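Local structure of leucine aminopeptidase 2, chloroplastic (Streptomyces sp. BC16019, 5LHJ) at residues Glu345-Leu350 and His438-Gln443; Arg422-Ala427 and Ala445-Asp450; Ala429-Cys434 and Gln449-Ala454. The protein probably removes unsubstituted N-terminal amino acids from peptides as a manganese-dependent M17 aminopeptidase, and serves in the maturation of bottromycin. All coordinates share one frame; numbering follows the deposited sequence.

Interaction 1 of 3, residues Glu345-Leu350 and His438-Gln443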
ATOM      1  N   GLU A 345      12.902 -11.679 -15.354  1.00 17.12           N
ATOM      2  CA  GLU A 345      13.610 -12.915 -15.716  1.00 17.80           C
ATOM      3  C   GLU A 345      13.640 -13.144 -17.222  1.00 17.22           C
ATOM      4  O   GLU A 345      14.567 -13.768 -17.718  1.00 17.21           O
ATOM      5  CB  GLU A 345      13.013 -14.124 -14.970  1.00 18.58           C
ATOM      6  CG  GLU A 345      11.903 -14.893 -15.676  1.00 19.49           C
ATOM      7  CD  GLU A 345      10.606 -14.150 -15.870  1.00 21.04           C
ATOM      8  OE1 GLU A 345      10.396 -13.077 -15.259  1.00 22.26           O
ATOM      9  OE2 GLU A 345       9.772 -14.657 -16.640  1.00 23.23           O
ATOM     10  N   GLY A 346      12.633 -12.645 -17.947  1.00 16.87           N
ATOM     11  CA  GLY A 346      12.532 -12.866 -19.384  1.00 16.70           C
ATOM     12  C   GLY A 346      13.757 -12.414 -20.164  1.00 16.18           C
ATOM     13  O   GLY A 346      14.273 -13.146 -21.024  1.00 16.33           O
ATOM     14  N   ARG A 347      14.240 -11.205 -19.869  1.00 15.79           N
ATOM     15  CA  ARG A 347      15.385 -10.676 -20.603  1.00 15.43           C
ATOM     16  C   ARG A 347      16.651 -11.507 -20.343  1.00 15.49           C
ATOM     17  O   ARG A 347      17.478 -11.691 -21.235  1.00 15.25           O
ATOM     18  CB  ARG A 347      15.602  -9.186 -20.298  1.00 15.35           C
ATOM     19  CG  ARG A 347      16.107  -8.849 -18.898  1.00 15.45           C
ATOM     20  CD  ARG A 347      15.889  -7.368 -18.598  1.00 15.44           C
ATOM     21  NE  ARG A 347      14.469  -7.085 -18.452  1.00 15.78           N
ATOM     22  CZ  ARG A 347      13.921  -5.896 -18.186  1.00 15.96           C
ATOM     23  NH1 ARG A 347      14.656  -4.798 -18.041  1.00 16.16           N
ATOM     24  NH2 ARG A 347      12.609  -5.819 -18.070  1.00 16.19           N
ATOM     25  N   VAL A 348      16.761 -12.034 -19.130  1.00 15.95           N
ATOM     26  CA  VAL A 348      17.898 -12.857 -18.710  1.00 16.27           C
ATOM     27  C   VAL A 348      17.887 -14.213 -19.443  1.00 16.54           C
ATOM     28  O   VAL A 348      18.930 -14.692 -19.865  1.00 16.65           O
ATOM     29  CB  VAL A 348      17.899 -13.031 -17.161  1.00 16.69           C
ATOM     30  CG1 VAL A 348      18.975 -14.003 -16.696  1.00 17.05           C
ATOM     31  CG2 VAL A 348      18.062 -11.684 -16.476  1.00 16.90           C
ATOM     32  N   VAL A 349      16.708 -14.797 -19.602  1.00 16.61           N
ATOM     33  CA  VAL A 349      16.530 -16.040 -20.350  1.00 17.11           C
ATOM     34  C   VAL A 349      16.845 -15.834 -21.853  1.00 16.68           C
ATOM     35  O   VAL A 349      17.546 -16.642 -22.476  1.00 17.18           O
ATOM     36  CB  VAL A 349      15.095 -16.583 -20.165  1.00 17.41           C
ATOM     37  CG1 VAL A 349      14.821 -17.737 -21.099  1.00 18.14           C
ATOM     38  CG2 VAL A 349      14.843 -17.002 -18.714  1.00 17.75           C
ATOM     39  N   LEU A 350      16.321 -14.763 -22.434  1.00 16.16           N
ATOM     40  CA  LEU A 350      16.515 -14.477 -23.851  1.00 16.00           C
ATOM     41  C   LEU A 350      17.963 -14.167 -24.232  1.00 15.88           C
ATOM     42  O   LEU A 350      18.367 -14.471 -25.351  1.00 15.49           O
ATOM     43  CB  LEU A 350      15.629 -13.307 -24.288  1.00 16.30           C
ATOM     44  CG  LEU A 350      14.115 -13.546 -24.255  1.00 16.68           C
ATOM     45  CD1 LEU A 350      13.336 -12.239 -24.434  1.00 17.07           C
ATOM     46  CD2 LEU A 350      13.738 -14.542 -25.309  1.00 16.80           C
ATOM     47  N   HIS A 438      11.836   4.467 -13.965  1.00 20.68           N
ATOM     48  CA  HIS A 438      10.968   4.538 -15.132  1.00 19.97           C
ATOM     49  C   HIS A 438      11.737   4.239 -16.417  1.00 18.81           C
ATOM     50  O   HIS A 438      12.939   4.464 -16.492  1.00 17.96           O
ATOM     51  CB  HIS A 438      10.359   5.926 -15.263  1.00 21.36           C
ATOM     52  CG  HIS A 438       9.395   6.271 -14.180  1.00 22.96           C
ATOM     53  ND1 HIS A 438       8.311   5.477 -13.873  1.00 23.83           N
ATOM     54  CD2 HIS A 438       9.321   7.350 -13.361  1.00 24.27           C
ATOM     55  CE1 HIS A 438       7.617   6.047 -12.900  1.00 24.84           C
ATOM     56  NE2 HIS A 438       8.218   7.175 -12.563  1.00 25.12           N
ATOM     57  N   GLY A 439      11.023   3.728 -17.414  1.00 17.57           N
ATOM     58  CA  GLY A 439      11.595   3.414 -18.734  1.00 17.38           C
ATOM     59  C   GLY A 439      11.978   1.959 -18.950  1.00 16.85           C
ATOM     60  O   GLY A 439      12.759   1.654 -19.870  1.00 16.16           O
ATOM     61  N   ASP A 440      11.419   1.047 -18.147  1.00 16.66           N
ATOM     62  CA  ASP A 440      11.844  -0.365 -18.233  1.00 17.17           C
ATOM     63  C   ASP A 440      11.595  -1.014 -19.609  1.00 16.75           C
ATOM     64  O   ASP A 440      12.356  -1.890 -20.018  1.00 16.60           O
ATOM     65  CB  ASP A 440      11.208  -1.227 -17.136  1.00 17.65           C
ATOM     66  CG  ASP A 440      11.808  -2.628 -17.082  1.00 18.59           C
ATOM     67  OD1 ASP A 440      13.055  -2.744 -16.974  1.00 18.97           O
ATOM     68  OD2 ASP A 440      11.039  -3.612 -17.216  1.00 19.70           O
ATOM     69  N   THR A 441      10.550  -0.605 -20.324  1.00 16.72           N
ATOM     70  CA  THR A 441      10.282  -1.172 -21.650  1.00 16.78           C
ATOM     71  C   THR A 441      11.442  -0.872 -22.621  1.00 16.51           C
ATOM     72  O   THR A 441      11.926  -1.767 -23.324  1.00 16.18           O
ATOM     73  CB  THR A 441       8.937  -0.671 -22.232  1.00 17.62           C
ATOM     74  OG1 THR A 441       7.860  -1.016 -21.342  1.00 18.25           O
ATOM     75  CG2 THR A 441       8.677  -1.314 -23.590  1.00 17.66           C
ATOM     76  N   ILE A 442      11.919   0.371 -22.597  1.00 16.34           N
ATOM     77  CA  ILE A 442      13.068   0.769 -23.415  1.00 16.25           C
ATOM     78  C   ILE A 442      14.361   0.124 -22.887  1.00 15.95           C
ATOM     79  O   ILE A 442      15.177  -0.401 -23.668  1.00 15.91           O
ATOM     80  CB  ILE A 442      13.155   2.310 -23.550  1.00 17.14           C
ATOM     81  CG1 ILE A 442      11.872   2.807 -24.270  1.00 17.72           C
ATOM     82  CG2 ILE A 442      14.440   2.697 -24.283  1.00 17.11           C
ATOM     83  CD1 ILE A 442      11.829   4.254 -24.674  1.00 18.42           C
ATOM     84  N   GLN A 443      14.535   0.113 -21.568  1.00 15.68           N
ATOM     85  CA  GLN A 443      15.723  -0.501 -20.971  1.00 15.70           C
ATOM     86  C   GLN A 443      15.819  -1.992 -21.308  1.00 15.40           C
ATOM     87  O   GLN A 443      16.908  -2.484 -21.588  1.00 15.60           O
ATOM     88  CB  GLN A 443      15.745  -0.310 -19.456  1.00 15.94           C
ATOM     89  CG  GLN A 443      15.913   1.142 -19.044  1.00 16.50           C
ATOM     90  CD  GLN A 443      15.429   1.413 -17.634  1.00 17.04           C
ATOM     91  OE1 GLN A 443      15.464   0.531 -16.768  1.00 17.54           O
ATOM     92  NE2 GLN A 443      14.995   2.645 -17.379  1.00 17.36           N
TER

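Interaction 2 of 3, residues Arg422-Ala427 and Ala445-Asp450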
ATOM      1  N   ARG A 422      22.291   4.311 -19.515  1.00 21.04           N
ATOM      2  CA  ARG A 422      22.840   4.573 -18.193  1.00 21.53           C
ATOM      3  C   ARG A 422      22.076   3.823 -17.094  1.00 20.88           C
ATOM      4  O   ARG A 422      22.640   3.535 -16.038  1.00 20.96           O
ATOM      5  CB  ARG A 422      22.850   6.061 -17.883  1.00 22.56           C
ATOM      6  CG  ARG A 422      21.495   6.635 -17.604  1.00 23.41           C
ATOM      7  CD  ARG A 422      21.547   8.157 -17.634  1.00 24.92           C
ATOM      8  NE  ARG A 422      20.492   8.668 -16.784  1.00 25.51           N
ATOM      9  CZ  ARG A 422      19.200   8.709 -17.092  1.00 26.00           C
ATOM     10  NH1 ARG A 422      18.721   8.301 -18.273  1.00 26.90           N
ATOM     11  NH2 ARG A 422      18.369   9.178 -16.192  1.00 27.47           N
ATOM     12  N   ASN A 423      20.803   3.524 -17.346  1.00 19.88           N
ATOM     13  CA  ASN A 423      19.995   2.730 -16.419  1.00 19.65           C
ATOM     14  C   ASN A 423      20.221   1.223 -16.454  1.00 19.70           C
ATOM     15  O   ASN A 423      19.602   0.498 -15.681  1.00 20.04           O
ATOM     16  CB  ASN A 423      18.519   3.080 -16.576  1.00 19.45           C
ATOM     17  CG  ASN A 423      18.208   4.448 -15.999  1.00 19.76           C
ATOM     18  OD1 ASN A 423      18.802   4.848 -14.983  1.00 20.13           O
ATOM     19  ND2 ASN A 423      17.306   5.178 -16.638  1.00 19.74           N
ATOM     20  N   LEU A 424      21.091   0.762 -17.338  1.00 19.61           N
ATOM     21  CA  LEU A 424      21.571  -0.611 -17.314  1.00 19.88           C
ATOM     22  C   LEU A 424      22.811  -0.810 -16.402  1.00 19.98           C
ATOM     23  O   LEU A 424      23.208  -1.935 -16.158  1.00 18.99           O
ATOM     24  CB  LEU A 424      21.894  -1.066 -18.735  1.00 20.45           C
ATOM     25  CG  LEU A 424      20.729  -1.131 -19.735  1.00 20.98           C
ATOM     26  CD1 LEU A 424      21.231  -1.600 -21.084  1.00 21.59           C
ATOM     27  CD2 LEU A 424      19.635  -2.043 -19.220  1.00 21.36           C
ATOM     28  N   ARG A 425      23.403   0.268 -15.890  1.00 20.90           N
ATOM     29  CA  ARG A 425      24.673   0.180 -15.145  1.00 21.81           C
ATOM     30  C   ARG A 425      24.519  -0.593 -13.842  1.00 20.55           C
ATOM     31  O   ARG A 425      23.507  -0.454 -13.156  1.00 20.23           O
ATOM     32  CB  ARG A 425      25.232   1.580 -14.844  1.00 24.34           C
ATOM     33  CG  ARG A 425      25.710   2.303 -16.079  1.00 27.35           C
ATOM     34  CD  ARG A 425      26.015   3.766 -15.770  1.00 30.81           C
ATOM     35  NE  ARG A 425      26.387   4.494 -16.985  1.00 34.97           N
ATOM     36  CZ  ARG A 425      26.496   5.820 -17.087  1.00 38.00           C
ATOM     37  NH1 ARG A 425      26.278   6.616 -16.036  1.00 40.18           N
ATOM     38  NH2 ARG A 425      26.822   6.358 -18.263  1.00 40.30           N
ATOM     39  N   SER A 426      25.525  -1.405 -13.527  1.00 19.65           N
ATOM     40  CA  SER A 426      25.610  -2.188 -12.295  1.00 19.02           C
ATOM     41  C   SER A 426      26.884  -1.824 -11.529  1.00 19.71           C
ATOM     42  O   SER A 426      27.914  -1.541 -12.129  1.00 18.96           O
ATOM     43  CB  SER A 426      25.667  -3.673 -12.644  1.00 18.84           C
ATOM     44  OG  SER A 426      25.940  -4.511 -11.530  1.00 18.57           O
ATOM     45  N   ALA A 427      26.817  -1.896 -10.204  1.00 20.12           N
ATOM     46  CA  ALA A 427      28.010  -1.694  -9.365  1.00 20.88           C
ATOM     47  C   ALA A 427      28.893  -2.945  -9.298  1.00 21.22           C
ATOM     48  O   ALA A 427      29.995  -2.878  -8.764  1.00 21.96           O
ATOM     49  CB  ALA A 427      27.592  -1.283  -7.964  1.00 21.18           C
ATOM     50  N   ALA A 445      14.695  -3.510 -24.003  1.00 14.94           N
ATOM     51  CA  ALA A 445      15.070  -3.602 -25.406  1.00 15.16           C
ATOM     52  C   ALA A 445      16.572  -3.364 -25.574  1.00 15.11           C
ATOM     53  O   ALA A 445      17.249  -4.097 -26.300  1.00 14.88           O
ATOM     54  CB  ALA A 445      14.256  -2.605 -26.235  1.00 15.14           C
ATOM     55  N   LEU A 446      17.092  -2.340 -24.887  1.00 15.24           N
ATOM     56  CA  LEU A 446      18.543  -2.056 -24.882  1.00 15.53           C
ATOM     57  C   LEU A 446      19.368  -3.214 -24.290  1.00 15.43           C
ATOM     58  O   LEU A 446      20.441  -3.553 -24.792  1.00 15.58           O
ATOM     59  CB  LEU A 446      18.827  -0.757 -24.116  1.00 15.72           C
ATOM     60  CG  LEU A 446      18.245   0.514 -24.759  1.00 16.03           C
ATOM     61  CD1 LEU A 446      18.244   1.676 -23.775  1.00 16.34           C
ATOM     62  CD2 LEU A 446      19.004   0.882 -26.028  1.00 16.50           C
ATOM     63  N   PHE A 447      18.858  -3.806 -23.212  1.00 15.34           N
ATOM     64  CA  PHE A 447      19.450  -4.998 -22.600  1.00 15.43           C
ATOM     65  C   PHE A 447      19.594  -6.112 -23.642  1.00 15.67           C
ATOM     66  O   PHE A 447      20.695  -6.682 -23.806  1.00 15.84           O
ATOM     67  CB  PHE A 447      18.579  -5.424 -21.390  1.00 15.15           C
ATOM     68  CG  PHE A 447      19.078  -6.614 -20.631  1.00 14.97           C
ATOM     69  CD1 PHE A 447      18.971  -7.909 -21.158  1.00 14.88           C
ATOM     70  CD2 PHE A 447      19.607  -6.463 -19.353  1.00 14.89           C
ATOM     71  CE1 PHE A 447      19.415  -9.014 -20.442  1.00 14.95           C
ATOM     72  CE2 PHE A 447      20.034  -7.571 -18.629  1.00 14.94           C
ATOM     73  CZ  PHE A 447      19.948  -8.845 -19.178  1.00 14.81           C
ATOM     74  N   LEU A 448      18.502  -6.432 -24.334  1.00 15.62           N
ATOM     75  CA  LEU A 448      18.521  -7.490 -25.358  1.00 16.11           C
ATOM     76  C   LEU A 448      19.464  -7.157 -26.510  1.00 16.24           C
ATOM     77  O   LEU A 448      20.156  -8.034 -27.033  1.00 15.87           O
ATOM     78  CB  LEU A 448      17.120  -7.737 -25.915  1.00 16.29           C
ATOM     79  CG  LEU A 448      16.053  -8.260 -24.949  1.00 16.58           C
ATOM     80  CD1 LEU A 448      14.724  -8.362 -25.689  1.00 16.95           C
ATOM     81  CD2 LEU A 448      16.422  -9.598 -24.340  1.00 16.85           C
ATOM     82  N   GLN A 449      19.484  -5.886 -26.904  1.00 16.72           N
ATOM     83  CA  GLN A 449      20.331  -5.440 -28.007  1.00 17.87           C
ATOM     84  C   GLN A 449      21.806  -5.817 -27.799  1.00 18.54           C
ATOM     85  O   GLN A 449      22.478  -6.162 -28.770  1.00 18.51           O
ATOM     86  CB  GLN A 449      20.200  -3.933 -28.221  1.00 18.18           C
ATOM     87  CG  GLN A 449      20.899  -3.421 -29.477  1.00 18.85           C
ATOM     88  CD  GLN A 449      20.670  -1.936 -29.708  1.00 19.06           C
ATOM     89  OE1 GLN A 449      20.423  -1.179 -28.770  1.00 19.28           O
ATOM     90  NE2 GLN A 449      20.763  -1.513 -30.969  1.00 19.83           N
ATOM     91  N   ASP A 450      22.274  -5.758 -26.546  1.00 19.29           N
ATOM     92  CA  ASP A 450      23.668  -6.095 -26.171  1.00 20.63           C
ATOM     93  C   ASP A 450      24.078  -7.509 -26.644  1.00 20.03           C
ATOM     94  O   ASP A 450      25.261  -7.784 -26.865  1.00 20.04           O
ATOM     95  CB  ASP A 450      23.860  -6.120 -24.633  1.00 22.04           C
ATOM     96  CG  ASP A 450      23.780  -4.750 -23.937  1.00 24.14           C
ATOM     97  OD1 ASP A 450      23.817  -3.668 -24.555  1.00 25.00           O
ATOM     98  OD2 ASP A 450      23.678  -4.793 -22.678  1.00 26.08           O
TER

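Interaction 3 of 3, residues Ala429-Cys434 and Gln449-Ala454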
ATOM      1  N   ALA A 429      28.295  -6.093 -11.884  1.00 19.29           N
ATOM      2  CA  ALA A 429      28.373  -6.793 -13.171  1.00 18.65           C
ATOM      3  C   ALA A 429      28.402  -5.817 -14.356  1.00 18.25           C
ATOM      4  O   ALA A 429      28.463  -4.590 -14.175  1.00 18.06           O
ATOM      5  CB  ALA A 429      27.219  -7.768 -13.285  1.00 18.62           C
ATOM      6  N   ASP A 430      28.369  -6.358 -15.578  1.00 17.91           N
ATOM      7  CA  ASP A 430      28.324  -5.509 -16.770  1.00 17.95           C
ATOM      8  C   ASP A 430      27.006  -4.740 -16.912  1.00 17.73           C
ATOM      9  O   ASP A 430      26.990  -3.644 -17.464  1.00 17.53           O
ATOM     10  CB  ASP A 430      28.588  -6.319 -18.048  1.00 18.26           C
ATOM     11  CG  ASP A 430      29.961  -6.944 -18.086  1.00 18.69           C
ATOM     12  OD1 ASP A 430      30.922  -6.404 -17.466  1.00 19.52           O
ATOM     13  OD2 ASP A 430      30.086  -7.991 -18.754  1.00 18.58           O
ATOM     14  N   ARG A 431      25.914  -5.322 -16.411  1.00 17.17           N
ATOM     15  CA  ARG A 431      24.605  -4.697 -16.472  1.00 16.97           C
ATOM     16  C   ARG A 431      23.709  -5.248 -15.380  1.00 16.59           C
ATOM     17  O   ARG A 431      24.014  -6.297 -14.783  1.00 16.42           O
ATOM     18  CB  ARG A 431      23.947  -4.984 -17.820  1.00 17.15           C
ATOM     19  CG  ARG A 431      23.744  -6.472 -18.059  1.00 17.41           C
ATOM     20  CD  ARG A 431      23.225  -6.754 -19.442  1.00 17.99           C
ATOM     21  NE  ARG A 431      24.217  -6.708 -20.506  1.00 18.07           N
ATOM     22  CZ  ARG A 431      25.175  -7.606 -20.736  1.00 18.52           C
ATOM     23  NH1 ARG A 431      25.384  -8.638 -19.925  1.00 18.29           N
ATOM     24  NH2 ARG A 431      25.945  -7.458 -21.801  1.00 19.10           N
ATOM     25  N   VAL A 432      22.599  -4.556 -15.158  1.00 16.21           N
ATOM     26  CA  VAL A 432      21.509  -5.056 -14.301  1.00 16.28           C
ATOM     27  C   VAL A 432      20.325  -5.512 -15.148  1.00 16.02           C
ATOM     28  O   VAL A 432      20.167  -5.065 -16.284  1.00 16.01           O
ATOM     29  CB  VAL A 432      20.992  -3.999 -13.298  1.00 16.42           C
ATOM     30  CG1 VAL A 432      22.099  -3.576 -12.356  1.00 16.89           C
ATOM     31  CG2 VAL A 432      20.358  -2.780 -13.998  1.00 16.42           C
ATOM     32  N   ASN A 433      19.485  -6.373 -14.573  1.00 15.89           N
ATOM     33  CA  ASN A 433      18.198  -6.714 -15.199  1.00 15.65           C
ATOM     34  C   ASN A 433      17.039  -5.841 -14.757  1.00 16.00           C
ATOM     35  O   ASN A 433      15.926  -6.039 -15.252  1.00 16.15           O
ATOM     36  CB  ASN A 433      17.853  -8.203 -15.043  1.00 15.47           C
ATOM     37  CG  ASN A 433      17.334  -8.564 -13.660  1.00 15.32           C
ATOM     38  OD1 ASN A 433      17.683  -7.947 -12.657  1.00 15.30           O
ATOM     39  ND2 ASN A 433      16.481  -9.582 -13.615  1.00 15.31           N
ATOM     40  N   CYS A 434      17.275  -4.890 -13.844  1.00 16.35           N
ATOM     41  CA  CYS A 434      16.226  -3.977 -13.381  1.00 16.96           C
ATOM     42  C   CYS A 434      16.842  -2.737 -12.760  1.00 17.59           C
ATOM     43  O   CYS A 434      17.670  -2.846 -11.840  1.00 17.17           O
ATOM     44  CB  CYS A 434      15.346  -4.668 -12.346  1.00 17.26           C
ATOM     45  SG  CYS A 434      13.950  -3.676 -11.750  1.00 18.66           S
ATOM     46  N   GLN A 449      19.484  -5.886 -26.904  1.00 16.72           N
ATOM     47  CA  GLN A 449      20.331  -5.440 -28.007  1.00 17.87           C
ATOM     48  C   GLN A 449      21.806  -5.817 -27.799  1.00 18.54           C
ATOM     49  O   GLN A 449      22.478  -6.162 -28.770  1.00 18.51           O
ATOM     50  CB  GLN A 449      20.200  -3.933 -28.221  1.00 18.18           C
ATOM     51  CG  GLN A 449      20.899  -3.421 -29.477  1.00 18.85           C
ATOM     52  CD  GLN A 449      20.670  -1.936 -29.708  1.00 19.06           C
ATOM     53  OE1 GLN A 449      20.423  -1.179 -28.770  1.00 19.28           O
ATOM     54  NE2 GLN A 449      20.763  -1.513 -30.969  1.00 19.83           N
ATOM     55  N   ASP A 450      22.274  -5.758 -26.546  1.00 19.29           N
ATOM     56  CA  ASP A 450      23.668  -6.095 -26.171  1.00 20.63           C
ATOM     57  C   ASP A 450      24.078  -7.509 -26.644  1.00 20.03           C
ATOM     58  O   ASP A 450      25.261  -7.784 -26.865  1.00 20.04           O
ATOM     59  CB  ASP A 450      23.860  -6.120 -24.633  1.00 22.04           C
ATOM     60  CG  ASP A 450      23.780  -4.750 -23.937  1.00 24.14           C
ATOM     61  OD1 ASP A 450      23.817  -3.668 -24.555  1.00 25.00           O
ATOM     62  OD2 ASP A 450      23.678  -4.793 -22.678  1.00 26.08           O
ATOM     63  N   PHE A 451      23.114  -8.416 -26.759  1.00 18.68           N
ATOM     64  CA  PHE A 451      23.413  -9.826 -27.024  1.00 18.54           C
ATOM     65  C   PHE A 451      23.309 -10.218 -28.494  1.00 18.93           C
ATOM     66  O   PHE A 451      23.591 -11.355 -28.833  1.00 19.42           O
ATOM     67  CB  PHE A 451      22.503 -10.687 -26.157  1.00 17.76           C
ATOM     68  CG  PHE A 451      22.739 -10.476 -24.700  1.00 17.37           C
ATOM     69  CD1 PHE A 451      23.794 -11.111 -24.060  1.00 17.33           C
ATOM     70  CD2 PHE A 451      21.948  -9.596 -23.969  1.00 17.05           C
ATOM     71  CE1 PHE A 451      24.032 -10.905 -22.703  1.00 17.27           C
ATOM     72  CE2 PHE A 451      22.191  -9.370 -22.620  1.00 17.05           C
ATOM     73  CZ  PHE A 451      23.225 -10.031 -21.984  1.00 17.26           C
ATOM     74  N   VAL A 452      22.900  -9.291 -29.352  1.00 19.24           N
ATOM     75  CA  VAL A 452      22.775  -9.568 -30.781  1.00 20.21           C
ATOM     76  C   VAL A 452      24.114  -9.239 -31.411  1.00 20.95           C
ATOM     77  O   VAL A 452      24.599  -8.112 -31.297  1.00 20.85           O
ATOM     78  CB  VAL A 452      21.655  -8.744 -31.440  1.00 20.39           C
ATOM     79  CG1 VAL A 452      21.513  -9.108 -32.912  1.00 21.04           C
ATOM     80  CG2 VAL A 452      20.336  -8.989 -30.724  1.00 20.55           C
ATOM     81  N   ALA A 453      24.707 -10.224 -32.076  1.00 21.56           N
ATOM     82  CA  ALA A 453      26.042 -10.071 -32.650  1.00 22.87           C
ATOM     83  C   ALA A 453      26.128  -8.890 -33.603  1.00 24.02           C
ATOM     84  O   ALA A 453      25.187  -8.599 -34.335  1.00 23.74           O
ATOM     85  CB  ALA A 453      26.475 -11.341 -33.363  1.00 23.07           C
ATOM     86  N   ALA A 454      27.282  -8.227 -33.577  1.00 25.74           N
ATOM     87  CA  ALA A 454      27.547  -7.037 -34.389  1.00 27.71           C
ATOM     88  C   ALA A 454      27.193  -7.270 -35.846  1.00 28.10           C
ATOM     89  O   ALA A 454      27.533  -8.308 -36.412  1.00 29.01           O
ATOM     90  CB  ALA A 454      29.024  -6.651 -34.272  1.00 28.54           C
TER

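Interaction 1 of 3, residues Glu345-Leu350 and His438-Gln443
Arg347 and Asp440 form a salt bridge between two helices of the catalytic domain. The guanidinium grips the carboxylate end-on, with one nitrogen to each oxygen. Arg347 NH1 donates to Asp440 OD1 at 2.8 Å. Arg347 NH2 donates to Asp440 OD2, also at 2.8 Å. The two bonds are fairly straight, with N-H...O angles of 157° and 163°. Both oxygens are met on their syn side, and the two planes lie 14° apart. This is the bidentate form of the arginine-carboxylate pair.

The two side chains approach from opposite directions. Asp440 CG stands anti to the backbone N, which carries the carboxylate out toward the arginine. The Arg347 chain bends at chi3 before its guanidinium reaches the acid.

Apart from the salt bridge, contact between the segments is slight: Gln443 C lies 4.5 Å from Arg347 NH1. The Gln443 amide turns to Ser435 and Glu420 instead. Further along helix 440-449, Ala444, Phe447 and Leu448 pack on the Arg347 side chain.

Gly439 is the N-cap of helix 440-449, so Asp440 opens the first turn. The helix N-terminus would probably favour its negative charge. Replacing Arg347 with a leucine would probably leave the Asp440 carboxylate without its charged mate and free to turn.

Glu345, near the start of helix 345-358, binds both manganese ions in a structure of this protein, though no metal is bound to this chain here. The paired charges thus tie the start of a metal-binding helix to the N-terminal turn of helix 440-449.

Interaction 2 of 3, residues Arg422-Ala427 and Ala445-Asp450
Leu424 and Phe447 mark the nearest approach of the two backbones, with their CA atoms 7.2 Å apart, where a short 3-10 segment faces helix 440-449. The contact is apolar, and no hydrogen bond crosses it.

Leu424 carries it with both methyls. Its CB points toward the helix, and CG lies anti to the carbonyl carbon (chi1 -63°). The isobutyl group therefore reaches between neighbouring helical residues. Leu424 CD1 lies 4.0 Å from Leu446 CB. Leu424 CD1 also comes 3.9 Å from Phe447 N, so it rests against the helix backbone as well. Leu424 CD2 turns to the other residue and meets Phe447 CB at 4.2 Å. It lies at the edge of the Phe447 ring, near the ring plane, and not over a face.

The side chains of Leu424 and Leu446 run about perpendicular to each other. Phe447 has CG anti to its backbone N (chi1 -178°), which swings the ring to one side of the leucine. Asp450 OD2 lies 4.3 Å from Leu424 CD1. That carboxylate has charged partners in Arg421 and Arg431, so the methyl only borders it.

The loop 422-427 follows strand 410-413 and leads to strand 431-432, where Leu424 shares a backbone hydrogen bond with Val432. On another face of helix 440-449, Leu448 packs on Leu350 and Leu354 of helix 345-358 and on strand 458-462. Leu424 thus packs the loop 422-427 against helix 440-449, where Phe447 also touches Arg347 and Arg431.

Interaction 3 of 3, residues Ala429-Cys434 and Gln449-Ala454
Arg431 meets Asp450 through a salt bridge made by a single nitrogen, NE. The bond Arg431 NE to Asp450 OD2 is 2.9 Å long, with an N-H...O angle of 160°. It lies in the guanidinium plane and uses the anti lone pair of OD2. The guanidinium and carboxylate planes are 46° apart. Arg431 NH2 stays farther from Asp450 OD2, at 3.6 Å.

The other polar ends have partners outside the two segments. Asp450 OD1 forms a salt bridge with Arg421, so the acid stands between two arginines. Both charges probably help to keep it ionised. Arg431 NH1 donates to the hydroxyl of Thr335. Arg421 also reaches Gln449 OE1.

Asp450 and Phe451 are the central residues of a type I beta turn from Gln449 to Val452, at the C-terminal end of helix 440-449. It is closed by Val452 N to Gln449 O at 3.2 Å. Arg431 belongs to a short, weakly bonded strand paired in parallel with strand 336-338, and its backbone bonds with Glu338. The contact thus joins the edge of a small sheet to the turn.

Phe451 meets the guanidinium over one face. Phe451 CZ stands above the centre of that group, 3.4 Å from Arg431 CZ and 3.3 Å from Arg431 NH1. The ring is tilted 47° to the guanidinium, so the groups do not stack flat. The bend of the Arg431 chain at chi3 turns NE to the acid while the face meets the ring. Phe451 also packs on Ala351 and Val355 of helix 345-358.

In the fold
Helix 440-449 connects the three contacts. Its first turn serves interaction 1, its later part interaction 2, and the turn at its C-terminal end interaction 3. The centres of interactions 2 and 3 are about 5 Å apart, and they share Gln449 and Asp450. Phe447 CE2 packs 3.4 Å from Arg431 CD. The centres of interactions 1 and 2 are about 9 Å apart, and Phe447 CE1 reaches to 3.4 Å from Arg347 O. Interaction 1 is nearest the active site. It includes Glu345, which binds both manganese ions in a structure of this protein, and the Asp440 side chain is about 8 Å from that of Asp343. Interaction 3 lies away from the metal site.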